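Local coordinates for In2-1 family protein, glutathione transferase lambda3 (Populus trichocarpa, PDB 4PQI) that probably catalyses glutathione-dependent thiol-transfer reactions, as a monomeric, plant-specific Lambda-class glutathione transferase, at residues Lys121-Glu126 with Leu161-Asp166; Pro168-Lys173 with Leu177-Tyr182; Phe128-Lys133 with Phe154-Asn159. One frame throughout, in Å; residues are numbered along the deposited sequence.

Contact 1 (Lys121-Glu126 with Leu161-Asp166); sequences KEFAEE and LHKFDD. With CA (calcium ion), chain D; CA (calcium ion), chain C.
Lys163 lays the carbon chain of its side chain across the ring of Phe123. Its CB begins the contact at the rim, 3.8 Å from Phe123 CE2. With CG anti to the backbone N (chi1 177°), the chain is turned over the ring, and Lys163 CG sits 4.0 Å from the Phe123 ring centroid, only 8° off the normal, in a CH-pi contact. A bend at chi2 then takes CD towards CE1 of the ring, and CE ends 4.0 Å from Phe123 CD1. The ammonium group passes beyond the ring: NZ stays 5.4 Å from Glu126 OE1, too far for a salt bridge, though the opposite charges may attract weakly.

The contact joins helix 118-139 of the all-helical C-terminal domain of the GST fold to the loop that follows helix 151-160. Phe164 approaches the face of Phe123 that carries the lysine, in an offset edge-to-face pair with planes at 73°. Its CE2 does the touching, 3.6 Å from Phe123 CD2.

Behind these side chains the same loop binds two calcium ions. One is held by His162 O and by both carboxylate oxygens of Asp165; the other takes Phe164 O at 2.4 Å, with Gly167 O completing the protein ligands. A water on this second ion also donates to Leu161 O and Asp165 OD1.

Contact 2 (Pro168-Lys173 with Leu177-Tyr182); sequences PFFLGK and LVDIAY
Asp179 meets Phe170 through one nearly straight hydrogen bond: Phe170 N donates to the syn lone pair of Asp179 OD1 at 3.0 Å, with an N-H...O angle of 171°. Trp211 NE1 gives the same oxygen a second donor. The other oxygen, Asp179 OD2, accepts from Ser176 N and from a water 2.6 Å away, which in turn takes the N-H of Leu171. Val178 N donates to Ser176 OG, and the pairing of Ser176 with Asp179 is consistent with the N-capping box known at the start of this helix in glutathione transferases.

The apolar contacts flank the carboxylate. Phe170 CB rests 3.7 Å from Val178 CG1, the methyl anti to the backbone N (chi1 -175°), while Leu171 CD1 meets Val178 CG2. Farther along the helix, the Phe170 and Tyr182 rings meet obliquely, with planes at 48°; the hydroxyl of Tyr182 bonds to Leu127 O.

An alanine in place of Asp179 has no carboxylate, and Phe170 N, Ser176 N and the Trp211 indole would probably be left without an acceptor, the Phe169-Gly172 turn then held to the helix mainly by apolar packing. Four donors thus satisfy a buried carboxylate, and are likely to stabilise its negative charge.

Contact 3 (Phe128-Lys133 with Phe154-Asn159); sequences FSYTDK and FDHLEN. Unlike the reference sequence in segment 154-159: His156 (reference Tyr).
Tyr130 and His156 join two neighbouring helices of the all-helical C-terminal domain of the GST fold, 118-139 and 151-160, whose nearest CA atoms in residues 128-133 and 154-159, those of this same pair, are 9.4 Å apart. Side chains therefore bridge the gap. Tyr130, with CG anti to its own N (chi1 180°), extends straight towards helix 151-160 and offers one face to the histidine. His156 CD2 lies above the middle of that face, 3.5 Å from Tyr130 CZ. The rings are neither stacked nor edge-to-face: their planes are 49° apart and their centroids 4.4 Å. Beyond the ring, the hydroxyl oxygen Tyr130 OH passes 3.5 Å from His156 CB.

Leu157 fills in at the rim, its CD2 lying close to the plane of the tyrosine ring, 4.3 Å from Tyr130 CE1.

Helix 118-139 is kinked at this point, where the amides of Asp132 and Lys133 lack bonds to the preceding turn. Phe128 O is gripped twice by Thr131, through its N and, at 2.9 Å, through OG1, while Asp132 OD1 accepts a weak bond from Lys133 N. The whole is a case of side chains packed between neighbouring helices, as in the helical C-terminal domain of the GST fold.

How the contacts relate
Helix 118-139 serves contacts 1 and 3 in turn, their centres about 12 Å apart, and the loop after helix 151-160 passes from contact 1 into contact 2, only about 8 Å away between centres. At that junction Asp166 OD1 lies 2.9 Å from Lys173 N, a probable hydrogen bond, and Leu161 CD2 packs 3.4 Å from Pro168 O. Contacts 2 and 3 meet where Tyr182 OH comes within 3.3 Å of Tyr130 CD1, and where Leu177 packs on Phe128. The two calcium ions bound by the loop lie at contact 1. Glutathione is, at its nearest, about 12 Å from the Tyr182 side chain, and no residue of the three contacts belongs to its pocket.

Contact 1 (Lys121-Glu126 with Leu161-Asp166)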
loop_
_atom_site.group_PDB
_atom_site.type_symbol
_atom_site.label_atom_id
_atom_site.label_comp_id
_atom_site.label_asym_id
_atom_site.label_seq_id
_atom_site.Cartn_x
_atom_site.Cartn_y
_atom_site.Cartn_z
ATOM N N LYS A 121 -0.840 -0.073 19.734
ATOM C CA LYS A 121 -1.659 -1.134 19.142
ATOM C C LYS A 121 -3.106 -0.684 18.980
ATOM O O LYS A 121 -3.733 -0.943 17.951
ATOM C CB LYS A 121 -1.637 -2.392 20.016
ATOM C CG LYS A 121 -0.281 -3.071 20.162
ATOM C CD LYS A 121 -0.033 -4.109 19.075
ATOM C CE LYS A 121 -0.905 -5.349 19.256
ATOM N NZ LYS A 121 -0.579 -6.416 18.251
ATOM N N GLU A 122 -3.650 -0.039 20.010
ATOM C CA GLU A 122 -5.005 0.496 19.910
ATOM C C GLU A 122 -5.168 1.602 18.860
ATOM O O GLU A 122 -6.147 1.613 18.111
ATOM C CB GLU A 122 -5.517 0.970 21.267
ATOM C CG GLU A 122 -6.145 -0.163 22.051
ATOM C CD GLU A 122 -6.994 -1.062 21.166
ATOM O OE1 GLU A 122 -8.031 -0.582 20.648
ATOM O OE2 GLU A 122 -6.620 -2.240 20.970
ATOM N N PHE A 123 -4.231 2.544 18.821
ATOM C CA PHE A 123 -4.284 3.599 17.814
ATOM C C PHE A 123 -4.170 3.026 16.414
ATOM O O PHE A 123 -4.750 3.566 15.468
ATOM C CB PHE A 123 -3.152 4.603 18.002
ATOM C CG PHE A 123 -3.406 5.917 17.340
ATOM C CD1 PHE A 123 -4.595 6.593 17.572
ATOM C CD2 PHE A 123 -2.461 6.492 16.505
ATOM C CE1 PHE A 123 -4.847 7.813 16.983
ATOM C CE2 PHE A 123 -2.710 7.739 15.914
ATOM C CZ PHE A 123 -3.898 8.387 16.150
ATOM N N ALA A 124 -3.379 1.965 16.274
ATOM C CA ALA A 124 -3.201 1.313 14.975
ATOM C C ALA A 124 -4.545 0.795 14.468
ATOM O O ALA A 124 -4.859 0.899 13.278
ATOM C CB ALA A 124 -2.202 0.169 15.080
ATOM N N GLU A 125 -5.352 0.261 15.383
ATOM C CA GLU A 125 -6.636 -0.297 14.994
ATOM C C GLU A 125 -7.593 0.804 14.565
ATOM O O GLU A 125 -8.379 0.624 13.627
ATOM C CB GLU A 125 -7.222 -1.158 16.113
ATOM C CG GLU A 125 -6.459 -2.467 16.314
ATOM C CD GLU A 125 -6.400 -3.325 15.045
ATOM O OE1 GLU A 125 -7.452 -3.517 14.394
ATOM O OE2 GLU A 125 -5.301 -3.811 14.692
ATOM N N GLU A 126 -7.510 1.952 15.234
ATOM C CA GLU A 126 -8.350 3.082 14.874
ATOM C C GLU A 126 -7.988 3.547 13.466
ATOM O O GLU A 126 -8.861 3.799 12.646
ATOM C CB GLU A 126 -8.156 4.235 15.849
ATOM C CG GLU A 126 -8.568 3.921 17.256
ATOM C CD GLU A 126 -9.276 5.079 17.900
ATOM O OE1 GLU A 126 -8.583 5.946 18.478
ATOM O OE2 GLU A 126 -10.523 5.128 17.811
ATOM N N LEU A 161 -0.958 12.235 13.375
ATOM C CA LEU A 161 0.500 12.262 13.509
ATOM C C LEU A 161 1.007 13.050 14.727
ATOM O O LEU A 161 2.189 12.971 15.067
ATOM C CB LEU A 161 1.165 12.764 12.224
ATOM C CG LEU A 161 1.158 11.747 11.080
ATOM C CD1 LEU A 161 1.398 12.430 9.746
ATOM C CD2 LEU A 161 2.191 10.614 11.323
ATOM N N HIS A 162 0.122 13.811 15.369
ATOM C CA HIS A 162 0.454 14.498 16.624
ATOM C C HIS A 162 0.249 13.617 17.865
ATOM O O HIS A 162 0.590 14.016 18.975
ATOM C CB HIS A 162 -0.376 15.782 16.781
ATOM C CG HIS A 162 0.157 16.950 16.013
ATOM N ND1 HIS A 162 1.073 17.832 16.545
ATOM C CD2 HIS A 162 -0.098 17.384 14.757
ATOM C CE1 HIS A 162 1.362 18.756 15.649
ATOM N NE2 HIS A 162 0.669 18.506 14.553
ATOM N N LYS A 163 -0.300 12.417 17.689
ATOM C CA LYS A 163 -0.611 11.570 18.844
ATOM C C LYS A 163 0.668 11.075 19.572
ATOM O O LYS A 163 0.827 11.253 20.777
ATOM C CB LYS A 163 -1.517 10.404 18.409
ATOM C CG LYS A 163 -1.861 9.403 19.510
ATOM C CD LYS A 163 -3.184 9.709 20.170
ATOM C CE LYS A 163 -3.668 8.524 21.003
ATOM N NZ LYS A 163 -5.056 8.736 21.510
ATOM N N PHE A 164 1.585 10.465 18.832
ATOM C CA PHE A 164 2.807 9.936 19.425
ATOM C C PHE A 164 4.010 10.811 19.049
ATOM O O PHE A 164 4.315 10.999 17.863
ATOM C CB PHE A 164 2.998 8.450 19.037
ATOM C CG PHE A 164 1.909 7.552 19.573
ATOM C CD1 PHE A 164 1.867 7.224 20.921
ATOM C CD2 PHE A 164 0.901 7.073 18.739
ATOM C CE1 PHE A 164 0.854 6.411 21.434
ATOM C CE2 PHE A 164 -0.120 6.263 19.239
ATOM C CZ PHE A 164 -0.142 5.930 20.599
ATOM N N ASP A 165 4.683 11.357 20.061
ATOM C CA ASP A 165 5.747 12.336 19.823
ATOM C C ASP A 165 7.167 11.784 19.896
ATOM O O ASP A 165 8.124 12.528 20.106
ATOM C CB ASP A 165 5.600 13.514 20.776
ATOM C CG ASP A 165 4.303 14.246 20.567
ATOM O OD1 ASP A 165 3.667 14.017 19.510
ATOM O OD2 ASP A 165 3.929 15.037 21.443
ATOM N N ASP A 166 7.297 10.485 19.695
ATOM C CA ASP A 166 8.604 9.846 19.726
ATOM C C ASP A 166 9.112 9.529 18.313
ATOM O O ASP A 166 10.073 8.785 18.151
ATOM C CB ASP A 166 8.540 8.567 20.561
ATOM C CG ASP A 166 7.427 7.630 20.112
ATOM O OD1 ASP A 166 7.722 6.461 19.796
ATOM O OD2 ASP A 166 6.255 8.055 20.082
HETATM CA CA CA D . 1.771 15.494 20.389
HETATM CA CA CA C . 4.970 12.292 15.901
HETATM O O HOH W 1 4.947 13.323 13.841
HETATM O O HOH W 2 3.689 10.556 14.669
HETATM O O HOH W 3 3.982 14.182 16.974
HETATM O O HOH W 4 2.776 17.138 18.728
HETATM O O HOH W 5 7.169 13.388 16.571
#

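Contact 2 (Pro168-Lys173 with Leu177-Tyr182)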
loop_
_atom_site.group_PDB
_atom_site.type_symbol
_atom_site.label_atom_id
_atom_site.label_comp_id
_atom_site.label_asym_id
_atom_site.label_seq_id
_atom_site.Cartn_x
_atom_site.Cartn_y
_atom_site.Cartn_z
ATOM N N PRO A 168 8.245 10.282 13.614
ATOM C CA PRO A 168 7.442 10.854 12.529
ATOM C C PRO A 168 6.368 9.936 11.942
ATOM O O PRO A 168 5.612 10.384 11.075
ATOM C CB PRO A 168 8.501 11.146 11.466
ATOM C CG PRO A 168 9.456 10.039 11.630
ATOM C CD PRO A 168 9.534 9.774 13.114
ATOM N N PHE A 169 6.296 8.684 12.381
ATOM C CA PHE A 169 5.351 7.737 11.800
ATOM C C PHE A 169 4.037 7.759 12.578
ATOM O O PHE A 169 3.972 8.333 13.667
ATOM C CB PHE A 169 5.953 6.323 11.752
ATOM C CG PHE A 169 7.274 6.252 11.031
ATOM C CD1 PHE A 169 7.340 6.401 9.654
ATOM C CD2 PHE A 169 8.449 6.042 11.732
ATOM C CE1 PHE A 169 8.558 6.350 8.992
ATOM C CE2 PHE A 169 9.675 5.982 11.081
ATOM C CZ PHE A 169 9.732 6.133 9.707
ATOM N N PHE A 170 2.984 7.153 12.030
ATOM C CA PHE A 170 1.702 7.174 12.735
ATOM C C PHE A 170 1.780 6.654 14.168
ATOM O O PHE A 170 1.118 7.189 15.061
ATOM C CB PHE A 170 0.605 6.451 11.955
ATOM C CG PHE A 170 0.096 7.227 10.768
ATOM C CD1 PHE A 170 -0.678 8.367 10.946
ATOM C CD2 PHE A 170 0.368 6.804 9.475
ATOM C CE1 PHE A 170 -1.152 9.079 9.864
ATOM C CE2 PHE A 170 -0.106 7.518 8.377
ATOM C CZ PHE A 170 -0.860 8.660 8.570
ATOM N N LEU A 171 2.604 5.643 14.410
ATOM C CA LEU A 171 2.734 5.141 15.773
ATOM C C LEU A 171 4.003 5.645 16.461
ATOM O O LEU A 171 4.428 5.099 17.478
ATOM C CB LEU A 171 2.649 3.613 15.791
ATOM C CG LEU A 171 1.396 3.039 15.105
ATOM C CD1 LEU A 171 1.440 1.503 15.114
ATOM C CD2 LEU A 171 0.124 3.559 15.764
ATOM N N GLY A 172 4.604 6.693 15.912
ATOM C CA GLY A 172 5.748 7.327 16.554
ATOM C C GLY A 172 7.111 6.945 16.004
ATOM O O GLY A 172 7.405 7.151 14.826
ATOM N N LYS A 173 7.935 6.374 16.876
ATOM C CA LYS A 173 9.308 5.996 16.560
ATOM C C LYS A 173 9.453 5.045 15.357
ATOM O O LYS A 173 10.274 5.274 14.468
ATOM C CB LYS A 173 9.927 5.370 17.813
ATOM C CG LYS A 173 11.400 5.013 17.744
ATOM C CD LYS A 173 11.897 4.662 19.150
ATOM C CE LYS A 173 12.960 3.568 19.128
ATOM N NZ LYS A 173 12.432 2.261 18.619
ATOM N N LEU A 177 2.794 -1.122 9.954
ATOM C CA LEU A 177 1.724 -1.465 9.020
ATOM C C LEU A 177 0.792 -0.284 8.695
ATOM O O LEU A 177 0.234 -0.212 7.586
ATOM C CB LEU A 177 0.909 -2.654 9.547
ATOM C CG LEU A 177 1.646 -3.998 9.675
ATOM C CD1 LEU A 177 0.701 -5.132 10.117
ATOM C CD2 LEU A 177 2.358 -4.359 8.369
ATOM N N VAL A 178 0.626 0.626 9.656
ATOM C CA VAL A 178 -0.234 1.789 9.478
ATOM C C VAL A 178 0.306 2.717 8.393
ATOM O O VAL A 178 -0.425 3.078 7.470
ATOM C CB VAL A 178 -0.460 2.563 10.799
ATOM C CG1 VAL A 178 -1.452 3.687 10.591
ATOM C CG2 VAL A 178 -0.977 1.629 11.888
ATOM N N ASP A 179 1.575 3.095 8.510
ATOM C CA ASP A 179 2.255 3.859 7.464
ATOM C C ASP A 179 2.095 3.183 6.102
ATOM O O ASP A 179 1.745 3.825 5.121
ATOM C CB ASP A 179 3.741 4.026 7.800
ATOM C CG ASP A 179 3.951 4.570 9.207
ATOM O OD1 ASP A 179 3.523 5.718 9.456
ATOM O OD2 ASP A 179 4.533 3.854 10.057
ATOM N N ILE A 180 2.330 1.879 6.072
ATOM C CA ILE A 180 2.242 1.089 4.844
ATOM C C ILE A 180 0.835 1.110 4.244
ATOM O O ILE A 180 0.672 1.179 3.024
ATOM C CB ILE A 180 2.707 -0.369 5.112
ATOM C CG1 ILE A 180 4.179 -0.351 5.518
ATOM C CG2 ILE A 180 2.409 -1.291 3.905
ATOM C CD1 ILE A 180 4.760 -1.666 5.990
ATOM N N ALA A 181 -0.180 1.048 5.102
ATOM C CA ALA A 181 -1.572 1.067 4.651
ATOM C C ALA A 181 -1.917 2.364 3.909
ATOM O O ALA A 181 -2.623 2.339 2.888
ATOM C CB ALA A 181 -2.528 0.860 5.847
ATOM N N TYR A 182 -1.399 3.488 4.406
ATOM C CA TYR A 182 -1.740 4.800 3.854
ATOM C C TYR A 182 -0.889 5.304 2.685
ATOM O O TYR A 182 -1.403 5.969 1.766
ATOM C CB TYR A 182 -1.755 5.852 4.970
ATOM C CG TYR A 182 -3.022 5.774 5.774
ATOM C CD1 TYR A 182 -4.175 6.386 5.326
ATOM C CD2 TYR A 182 -3.078 5.048 6.960
ATOM C CE1 TYR A 182 -5.343 6.304 6.040
ATOM C CE2 TYR A 182 -4.250 4.956 7.683
ATOM C CZ TYR A 182 -5.378 5.589 7.211
ATOM O OH TYR A 182 -6.560 5.519 7.903
HETATM O O HOH W 6 4.076 3.653 12.589
#

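Contact 3 (Phe128-Lys133 with Phe154-Asn159)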
loop_
_atom_site.group_PDB
_atom_site.type_symbol
_atom_site.label_atom_id
_atom_site.label_comp_id
_atom_site.label_asym_id
_atom_site.label_seq_id
_atom_site.Cartn_x
_atom_site.Cartn_y
_atom_site.Cartn_z
ATOM N N PHE A 128 -6.401 1.786 11.010
ATOM C CA PHE A 128 -6.854 0.757 10.060
ATOM C C PHE A 128 -8.343 0.932 9.709
ATOM O O PHE A 128 -8.741 0.879 8.541
ATOM C CB PHE A 128 -6.606 -0.652 10.628
ATOM C CG PHE A 128 -5.160 -1.070 10.599
ATOM C CD1 PHE A 128 -4.370 -0.817 9.477
ATOM C CD2 PHE A 128 -4.587 -1.709 11.682
ATOM C CE1 PHE A 128 -3.032 -1.202 9.436
ATOM C CE2 PHE A 128 -3.245 -2.092 11.650
ATOM C CZ PHE A 128 -2.472 -1.834 10.520
ATOM N N SER A 129 -9.158 1.146 10.733
ATOM C CA SER A 129 -10.587 1.337 10.542
ATOM C C SER A 129 -10.882 2.558 9.670
ATOM O O SER A 129 -11.833 2.550 8.890
ATOM C CB SER A 129 -11.284 1.479 11.893
ATOM O OG SER A 129 -11.293 0.236 12.579
ATOM N N TYR A 130 -10.059 3.592 9.794
ATOM C CA TYR A 130 -10.282 4.824 9.045
ATOM C C TYR A 130 -9.818 4.750 7.574
ATOM O O TYR A 130 -10.133 5.634 6.788
ATOM C CB TYR A 130 -9.640 6.013 9.780
ATOM C CG TYR A 130 -9.805 7.351 9.094
ATOM C CD1 TYR A 130 -8.722 7.964 8.470
ATOM C CD2 TYR A 130 -11.036 7.997 9.057
ATOM C CE1 TYR A 130 -8.850 9.183 7.835
ATOM C CE2 TYR A 130 -11.173 9.235 8.422
ATOM C CZ TYR A 130 -10.073 9.811 7.808
ATOM O OH TYR A 130 -10.174 11.019 7.162
ATOM N N THR A 131 -9.124 3.683 7.179
ATOM C CA THR A 131 -8.539 3.650 5.825
ATOM C C THR A 131 -9.548 3.800 4.670
ATOM O O THR A 131 -9.325 4.571 3.738
ATOM C CB THR A 131 -7.675 2.395 5.572
ATOM O OG1 THR A 131 -8.472 1.218 5.707
ATOM C CG2 THR A 131 -6.497 2.343 6.533
ATOM N N ASP A 132 -10.646 3.066 4.723
ATOM C CA ASP A 132 -11.641 3.151 3.651
ATOM C C ASP A 132 -12.437 4.463 3.727
ATOM O O ASP A 132 -12.862 4.984 2.694
ATOM C CB ASP A 132 -12.556 1.905 3.603
ATOM C CG ASP A 132 -13.289 1.655 4.913
ATOM O OD1 ASP A 132 -12.787 2.081 5.975
ATOM O OD2 ASP A 132 -14.368 1.021 4.883
ATOM N N LYS A 133 -12.623 5.010 4.934
ATOM C CA LYS A 133 -13.227 6.344 5.039
ATOM C C LYS A 133 -12.321 7.447 4.464
ATOM O O LYS A 133 -12.809 8.374 3.806
ATOM C CB LYS A 133 -13.655 6.689 6.466
ATOM C CG LYS A 133 -14.285 8.086 6.567
ATOM C CD LYS A 133 -14.960 8.343 7.907
ATOM C CE LYS A 133 -15.636 9.712 7.936
ATOM N NZ LYS A 133 -16.789 9.800 6.990
ATOM N N PHE A 154 -7.185 14.761 4.948
ATOM C CA PHE A 154 -5.766 15.011 5.203
ATOM C C PHE A 154 -5.530 15.619 6.592
ATOM O O PHE A 154 -4.497 15.362 7.214
ATOM C CB PHE A 154 -5.136 15.862 4.092
ATOM C CG PHE A 154 -5.097 15.159 2.764
ATOM C CD1 PHE A 154 -4.218 14.091 2.553
ATOM C CD2 PHE A 154 -5.966 15.524 1.742
ATOM C CE1 PHE A 154 -4.197 13.419 1.334
ATOM C CE2 PHE A 154 -5.945 14.864 0.522
ATOM C CZ PHE A 154 -5.066 13.807 0.317
ATOM N N ASP A 155 -6.479 16.416 7.074
ATOM C CA ASP A 155 -6.377 16.986 8.418
ATOM C C ASP A 155 -6.400 15.850 9.452
ATOM O O ASP A 155 -5.664 15.873 10.432
ATOM C CB ASP A 155 -7.518 17.975 8.694
ATOM C CG ASP A 155 -7.302 19.333 8.048
ATOM O OD1 ASP A 155 -6.269 19.530 7.364
ATOM O OD2 ASP A 155 -8.182 20.209 8.216
ATOM N N HIS A 156 -7.250 14.859 9.223
ATOM C CA HIS A 156 -7.320 13.716 10.117
ATOM C C HIS A 156 -5.950 13.030 10.203
ATOM O O HIS A 156 -5.483 12.701 11.285
ATOM C CB HIS A 156 -8.413 12.742 9.678
ATOM C CG HIS A 156 -9.003 11.951 10.807
ATOM N ND1 HIS A 156 -9.661 12.545 11.863
ATOM C CD2 HIS A 156 -9.015 10.619 11.057
ATOM C CE1 HIS A 156 -10.061 11.611 12.711
ATOM N NE2 HIS A 156 -9.683 10.434 12.244
ATOM N N LEU A 157 -5.280 12.860 9.069
ATOM C CA LEU A 157 -3.939 12.275 9.099
ATOM C C LEU A 157 -2.912 13.188 9.772
ATOM O O LEU A 157 -2.058 12.717 10.533
ATOM C CB LEU A 157 -3.469 11.891 7.701
ATOM C CG LEU A 157 -4.312 10.868 6.949
ATOM C CD1 LEU A 157 -3.590 10.472 5.676
ATOM C CD2 LEU A 157 -4.598 9.671 7.811
ATOM N N GLU A 158 -2.987 14.486 9.489
ATOM C CA GLU A 158 -2.118 15.461 10.151
ATOM C C GLU A 158 -2.271 15.387 11.678
ATOM O O GLU A 158 -1.279 15.322 12.419
ATOM C CB GLU A 158 -2.424 16.886 9.654
ATOM C CG GLU A 158 -1.628 18.002 10.343
ATOM C CD GLU A 158 -0.149 17.925 10.039
ATOM O OE1 GLU A 158 0.245 17.154 9.138
ATOM O OE2 GLU A 158 0.632 18.626 10.704
ATOM N N ASN A 159 -3.518 15.407 12.140
ATOM C CA ASN A 159 -3.780 15.369 13.576
ATOM C C ASN A 159 -3.393 14.030 14.231
ATOM O O ASN A 159 -2.822 14.014 15.323
ATOM C CB ASN A 159 -5.222 15.782 13.860
ATOM C CG ASN A 159 -5.438 17.276 13.634
ATOM O OD1 ASN A 159 -4.679 18.093 14.127
ATOM N ND2 ASN A 159 -6.456 17.626 12.861
#